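Long-range contact in aminotransferase class-III (Sphaerobacter thermophilus DSM 20745, PDB 6K8H), which is a class-III aminotransferase, also called an omega-transaminase, of the PLP-dependent aminotransferase clan, and forms a dimer: residues 12-26 and 38-50. Sequence-based numbering, arbitrary orientation.
Sequences YREPGSAAADLFERA and TVYSAPYPPYAAR
Y44 OH donates a hydrogen bond to Y12 O at 2.8 Å, in the carbonyl plane on a lone pair. The same oxygen accepts S17 OG at 2.6 Å, and S17 OG in turn caps A20 N at the start of helix 18-29. R13 NH1 donates to A42 O (3.1 Å, N-H...O angle 160°) close to the guanidinium plane, while its NE forms a salt bridge with E404. Water 1 links Y12 OH, S41 OG and Y44 O.

Four CH-pi contacts run through the apolar part. P46 CB sits 3.5 Å from the Y12 ring centroid, 9° off the normal. L22 CB stands over the centre of the Y47 ring at 3.8 Å. The anti torsion of F23 (chi1 -179°) swings its ring beside the carbonyl carbon and over to Y44, whose CB meets one face 3.6 Å from the centroid; the F23 and Y44 rings are offset, their centroids 5.8 Å apart. A20 CA lies over one Y44 face.

The contact packs helix 18-29 against the proline-rich lead-in to strand 48-52, within this chain an outermost strand of its sheet; D60 receives A18 N and A19 N. A48 makes backbone hydrogen bonds to the second subunit, whose E102 and E109 salt-bridge R25.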
loop_
_atom_site.group_PDB
_atom_site.type_symbol
_atom_site.label_atom_id
_atom_site.label_comp_id
_atom_site.label_asym_id
_atom_site.label_seq_id
_atom_site.Cartn_x
_atom_site.Cartn_y
_atom_site.Cartn_z
ATOM N N TYR B 12 25.029 -4.484 19.636
ATOM C CA TYR B 12 23.759 -3.794 19.867
ATOM C C TYR B 12 22.969 -4.408 21.009
ATOM O O TYR B 12 22.107 -3.731 21.577
ATOM C CB TYR B 12 22.898 -3.796 18.593
ATOM C CG TYR B 12 22.174 -5.104 18.316
ATOM C CD1 TYR B 12 22.814 -6.166 17.679
ATOM C CD2 TYR B 12 20.848 -5.270 18.675
ATOM C CE1 TYR B 12 22.145 -7.361 17.427
ATOM C CE2 TYR B 12 20.176 -6.453 18.431
ATOM C CZ TYR B 12 20.830 -7.501 17.818
ATOM O OH TYR B 12 20.142 -8.678 17.569
ATOM N N ARG B 13 23.236 -5.672 21.351
ATOM C CA ARG B 13 22.545 -6.336 22.453
ATOM C C ARG B 13 23.019 -5.874 23.829
ATOM O O ARG B 13 22.372 -6.206 24.829
ATOM C CB ARG B 13 22.728 -7.851 22.348
ATOM C CG ARG B 13 22.211 -8.492 21.065
ATOM C CD ARG B 13 21.770 -9.896 21.373
ATOM N NE ARG B 13 21.178 -10.637 20.259
ATOM C CZ ARG B 13 19.871 -10.784 20.060
ATOM N NH1 ARG B 13 18.992 -10.211 20.874
ATOM N NH2 ARG B 13 19.435 -11.515 19.043
ATOM N N GLU B 14 24.119 -5.131 23.916
ATOM C CA GLU B 14 24.617 -4.702 25.217
ATOM C C GLU B 14 23.742 -3.589 25.793
ATOM O O GLU B 14 23.210 -2.765 25.047
ATOM C CB GLU B 14 26.051 -4.194 25.111
ATOM C CG GLU B 14 27.063 -5.211 24.631
ATOM C CD GLU B 14 28.385 -4.554 24.269
ATOM O OE1 GLU B 14 28.448 -3.307 24.354
ATOM O OE2 GLU B 14 29.353 -5.266 23.904
ATOM N N PRO B 15 23.609 -3.521 27.119
ATOM C CA PRO B 15 22.885 -2.392 27.722
ATOM C C PRO B 15 23.531 -1.068 27.350
ATOM O O PRO B 15 24.750 -0.969 27.203
ATOM C CB PRO B 15 22.974 -2.662 29.230
ATOM C CG PRO B 15 23.953 -3.792 29.398
ATOM C CD PRO B 15 23.968 -4.550 28.110
ATOM N N GLY B 16 22.690 -0.059 27.138
ATOM C CA GLY B 16 23.188 1.241 26.749
ATOM C C GLY B 16 23.691 1.325 25.329
ATOM O O GLY B 16 24.307 2.329 24.965
ATOM N N SER B 17 23.458 0.303 24.509
ATOM C CA SER B 17 23.759 0.412 23.089
ATOM C C SER B 17 22.872 1.487 22.444
ATOM O O SER B 17 21.889 1.967 23.025
ATOM C CB SER B 17 23.550 -0.927 22.390
ATOM O OG SER B 17 22.164 -1.193 22.288
ATOM N N ALA B 18 23.249 1.895 21.230
ATOM C CA ALA B 18 22.383 2.791 20.468
ATOM C C ALA B 18 21.018 2.158 20.215
ATOM O O ALA B 18 19.978 2.822 20.352
ATOM C CB ALA B 18 23.053 3.171 19.151
ATOM N N ALA B 19 21.004 0.871 19.847
ATOM C CA ALA B 19 19.742 0.177 19.606
ATOM C C ALA B 19 18.876 0.130 20.858
ATOM O O ALA B 19 17.651 0.220 20.769
ATOM C CB ALA B 19 20.001 -1.237 19.085
ATOM N N ALA B 20 19.480 -0.056 22.034
ATOM C CA ALA B 20 18.675 -0.097 23.254
ATOM C C ALA B 20 18.014 1.255 23.530
ATOM O O ALA B 20 16.836 1.314 23.899
ATOM C CB ALA B 20 19.540 -0.537 24.442
ATOM N N ASP B 21 18.761 2.354 23.355
ATOM C CA ASP B 21 18.199 3.691 23.550
ATOM C C ASP B 21 17.084 3.962 22.551
ATOM O O ASP B 21 16.023 4.506 22.900
ATOM C CB ASP B 21 19.288 4.753 23.386
ATOM C CG ASP B 21 20.306 4.761 24.523
ATOM O OD1 ASP B 21 20.109 4.073 25.547
ATOM O OD2 ASP B 21 21.320 5.480 24.376
ATOM N N LEU B 22 17.329 3.612 21.287
ATOM C CA LEU B 22 16.316 3.786 20.259
ATOM C C LEU B 22 15.071 2.983 20.584
ATOM O O LEU B 22 13.960 3.477 20.415
ATOM C CB LEU B 22 16.875 3.392 18.891
ATOM C CG LEU B 22 17.889 4.379 18.318
ATOM C CD1 LEU B 22 18.671 3.743 17.180
ATOM C CD2 LEU B 22 17.181 5.636 17.872
ATOM N N PHE B 23 15.233 1.737 21.042
ATOM C CA PHE B 23 14.069 0.923 21.394
ATOM C C PHE B 23 13.279 1.550 22.533
ATOM O O PHE B 23 12.041 1.502 22.545
ATOM C CB PHE B 23 14.514 -0.483 21.784
ATOM C CG PHE B 23 13.383 -1.409 22.133
ATOM C CD1 PHE B 23 12.477 -1.823 21.158
ATOM C CD2 PHE B 23 13.248 -1.900 23.424
ATOM C CE1 PHE B 23 11.445 -2.691 21.474
ATOM C CE2 PHE B 23 12.222 -2.767 23.745
ATOM C CZ PHE B 23 11.317 -3.165 22.770
ATOM N N GLU B 24 13.984 2.104 23.524
ATOM C CA GLU B 24 13.298 2.761 24.633
ATOM C C GLU B 24 12.468 3.940 24.153
ATOM O O GLU B 24 11.348 4.157 24.636
ATOM C CB GLU B 24 14.310 3.220 25.681
ATOM C CG GLU B 24 13.654 3.857 26.882
ATOM C CD GLU B 24 14.658 4.283 27.931
ATOM O OE1 GLU B 24 15.752 4.781 27.564
ATOM O OE2 GLU B 24 14.357 4.113 29.132
ATOM N N ARG B 25 13.008 4.728 23.219
ATOM C CA ARG B 25 12.216 5.792 22.598
ATOM C C ARG B 25 11.047 5.214 21.799
ATOM O O ARG B 25 9.904 5.681 21.898
ATOM C CB ARG B 25 13.104 6.638 21.682
ATOM C CG ARG B 25 13.956 7.676 22.361
ATOM C CD ARG B 25 14.896 8.313 21.341
ATOM N NE ARG B 25 14.149 9.021 20.298
ATOM C CZ ARG B 25 14.680 9.461 19.162
ATOM N NH1 ARG B 25 15.966 9.269 18.899
ATOM N NH2 ARG B 25 13.927 10.096 18.284
ATOM N N ALA B 26 11.324 4.184 20.999
ATOM C CA ALA B 26 10.330 3.656 20.073
ATOM C C ALA B 26 9.107 3.133 20.808
ATOM O O ALA B 26 7.968 3.357 20.376
ATOM C CB ALA B 26 10.953 2.554 19.218
ATOM N N THR B 38 7.840 -8.122 10.767
ATOM C CA THR B 38 8.943 -8.939 10.254
ATOM C C THR B 38 10.290 -8.578 10.867
ATOM O O THR B 38 11.143 -9.458 11.043
ATOM C CB THR B 38 9.021 -8.794 8.734
ATOM O OG1 THR B 38 7.689 -8.771 8.189
ATOM C CG2 THR B 38 9.791 -9.944 8.130
ATOM N N VAL B 39 10.512 -7.300 11.187
ATOM C CA VAL B 39 11.836 -6.845 11.592
ATOM C C VAL B 39 11.999 -6.788 13.098
ATOM O O VAL B 39 13.071 -6.396 13.579
ATOM C CB VAL B 39 12.181 -5.476 10.964
ATOM C CG1 VAL B 39 12.073 -5.548 9.451
ATOM C CG2 VAL B 39 11.274 -4.380 11.527
ATOM N N TYR B 40 10.984 -7.186 13.864
ATOM C CA TYR B 40 11.161 -7.317 15.303
ATOM C C TYR B 40 11.906 -8.603 15.651
ATOM O O TYR B 40 11.620 -9.678 15.114
ATOM C CB TYR B 40 9.828 -7.303 16.047
ATOM C CG TYR B 40 10.032 -7.536 17.529
ATOM C CD1 TYR B 40 10.429 -6.498 18.372
ATOM C CD2 TYR B 40 9.883 -8.800 18.080
ATOM C CE1 TYR B 40 10.642 -6.714 19.718
ATOM C CE2 TYR B 40 10.095 -9.023 19.420
ATOM C CZ TYR B 40 10.470 -7.985 20.237
ATOM O OH TYR B 40 10.664 -8.244 21.573
ATOM N N SER B 41 12.844 -8.486 16.585
ATOM C CA SER B 41 13.453 -9.631 17.248
ATOM C C SER B 41 13.720 -9.251 18.695
ATOM O O SER B 41 13.941 -8.076 19.010
ATOM C CB SER B 41 14.751 -10.068 16.551
ATOM O OG SER B 41 15.654 -8.982 16.405
ATOM N N ALA B 42 13.681 -10.274 19.599
ATOM C CA ALA B 42 13.685 -10.066 21.041
ATOM C C ALA B 42 15.108 -10.079 21.598
ATOM O O ALA B 42 15.980 -10.789 21.083
ATOM C CB ALA B 42 12.865 -11.149 21.735
ATOM N N PRO B 43 15.377 -9.312 22.668
ATOM C CA PRO B 43 14.471 -8.373 23.351
ATOM C C PRO B 43 14.153 -7.118 22.529
ATOM O O PRO B 43 13.103 -6.508 22.709
ATOM C CB PRO B 43 15.241 -7.983 24.625
ATOM C CG PRO B 43 16.451 -8.811 24.664
ATOM C CD PRO B 43 16.699 -9.381 23.311
ATOM N N TYR B 44 15.074 -6.716 21.659
ATOM C CA TYR B 44 14.864 -5.586 20.766
ATOM C C TYR B 44 15.738 -5.787 19.551
ATOM O O TYR B 44 16.781 -6.452 19.645
ATOM C CB TYR B 44 15.185 -4.244 21.436
ATOM C CG TYR B 44 16.556 -4.163 22.043
ATOM C CD1 TYR B 44 17.666 -3.807 21.276
ATOM C CD2 TYR B 44 16.747 -4.421 23.394
ATOM C CE1 TYR B 44 18.929 -3.720 21.853
ATOM C CE2 TYR B 44 18.006 -4.344 23.970
ATOM C CZ TYR B 44 19.087 -3.989 23.203
ATOM O OH TYR B 44 20.330 -3.896 23.784
ATOM N N PRO B 45 15.355 -5.259 18.394
ATOM C CA PRO B 45 16.131 -5.498 17.182
ATOM C C PRO B 45 17.290 -4.522 17.076
ATOM O O PRO B 45 17.310 -3.488 17.761
ATOM C CB PRO B 45 15.104 -5.277 16.062
ATOM C CG PRO B 45 14.174 -4.245 16.632
ATOM C CD PRO B 45 14.119 -4.492 18.120
ATOM N N PRO B 46 18.271 -4.801 16.224
ATOM C CA PRO B 46 19.262 -3.774 15.902
ATOM C C PRO B 46 18.626 -2.725 14.995
ATOM O O PRO B 46 17.652 -2.996 14.291
ATOM C CB PRO B 46 20.349 -4.572 15.182
ATOM C CG PRO B 46 19.539 -5.615 14.420
ATOM C CD PRO B 46 18.406 -5.984 15.357
ATOM N N TYR B 47 19.200 -1.521 14.992
ATOM C CA TYR B 47 18.691 -0.419 14.177
ATOM C C TYR B 47 19.673 -0.116 13.058
ATOM O O TYR B 47 20.878 -0.017 13.296
ATOM C CB TYR B 47 18.444 0.834 15.031
ATOM C CG TYR B 47 17.116 0.764 15.754
ATOM C CD1 TYR B 47 16.933 -0.115 16.818
ATOM C CD2 TYR B 47 16.030 1.523 15.333
ATOM C CE1 TYR B 47 15.705 -0.222 17.466
ATOM C CE2 TYR B 47 14.811 1.433 15.975
ATOM C CZ TYR B 47 14.652 0.561 17.036
ATOM O OH TYR B 47 13.423 0.472 17.660
ATOM N N ALA B 48 19.159 -0.000 11.837
ATOM C CA ALA B 48 19.994 0.319 10.686
ATOM C C ALA B 48 20.318 1.803 10.696
ATOM O O ALA B 48 19.437 2.645 10.914
ATOM C CB ALA B 48 19.289 -0.055 9.381
ATOM N N ALA B 49 21.581 2.126 10.458
ATOM C CA ALA B 49 21.997 3.514 10.326
ATOM C C ALA B 49 22.161 3.924 8.873
ATOM O O ALA B 49 21.715 5.007 8.482
ATOM C CB ALA B 49 23.304 3.753 11.095
ATOM N N ARG B 50 22.842 3.095 8.103
ATOM C CA ARG B 50 23.043 3.400 6.672
ATOM C C ARG B 50 23.539 2.139 5.968
ATOM O O ARG B 50 23.738 1.111 6.631
ATOM C CB ARG B 50 24.012 4.571 6.491
ATOM C CG ARG B 50 25.416 4.280 6.997
ATOM C CD ARG B 50 26.416 5.411 6.850
ATOM N NE ARG B 50 27.500 5.134 7.778
ATOM C CZ ARG B 50 28.633 4.502 7.482
ATOM N NH1 ARG B 50 28.869 4.096 6.246
ATOM N NH2 ARG B 50 29.527 4.285 8.431
HETATM O O HOH W 1 17.350 -9.047 18.524
HETATM O O HOH W 2 18.758 -7.416 21.966
HETATM O O HOH W 3 16.681 -12.115 19.044
#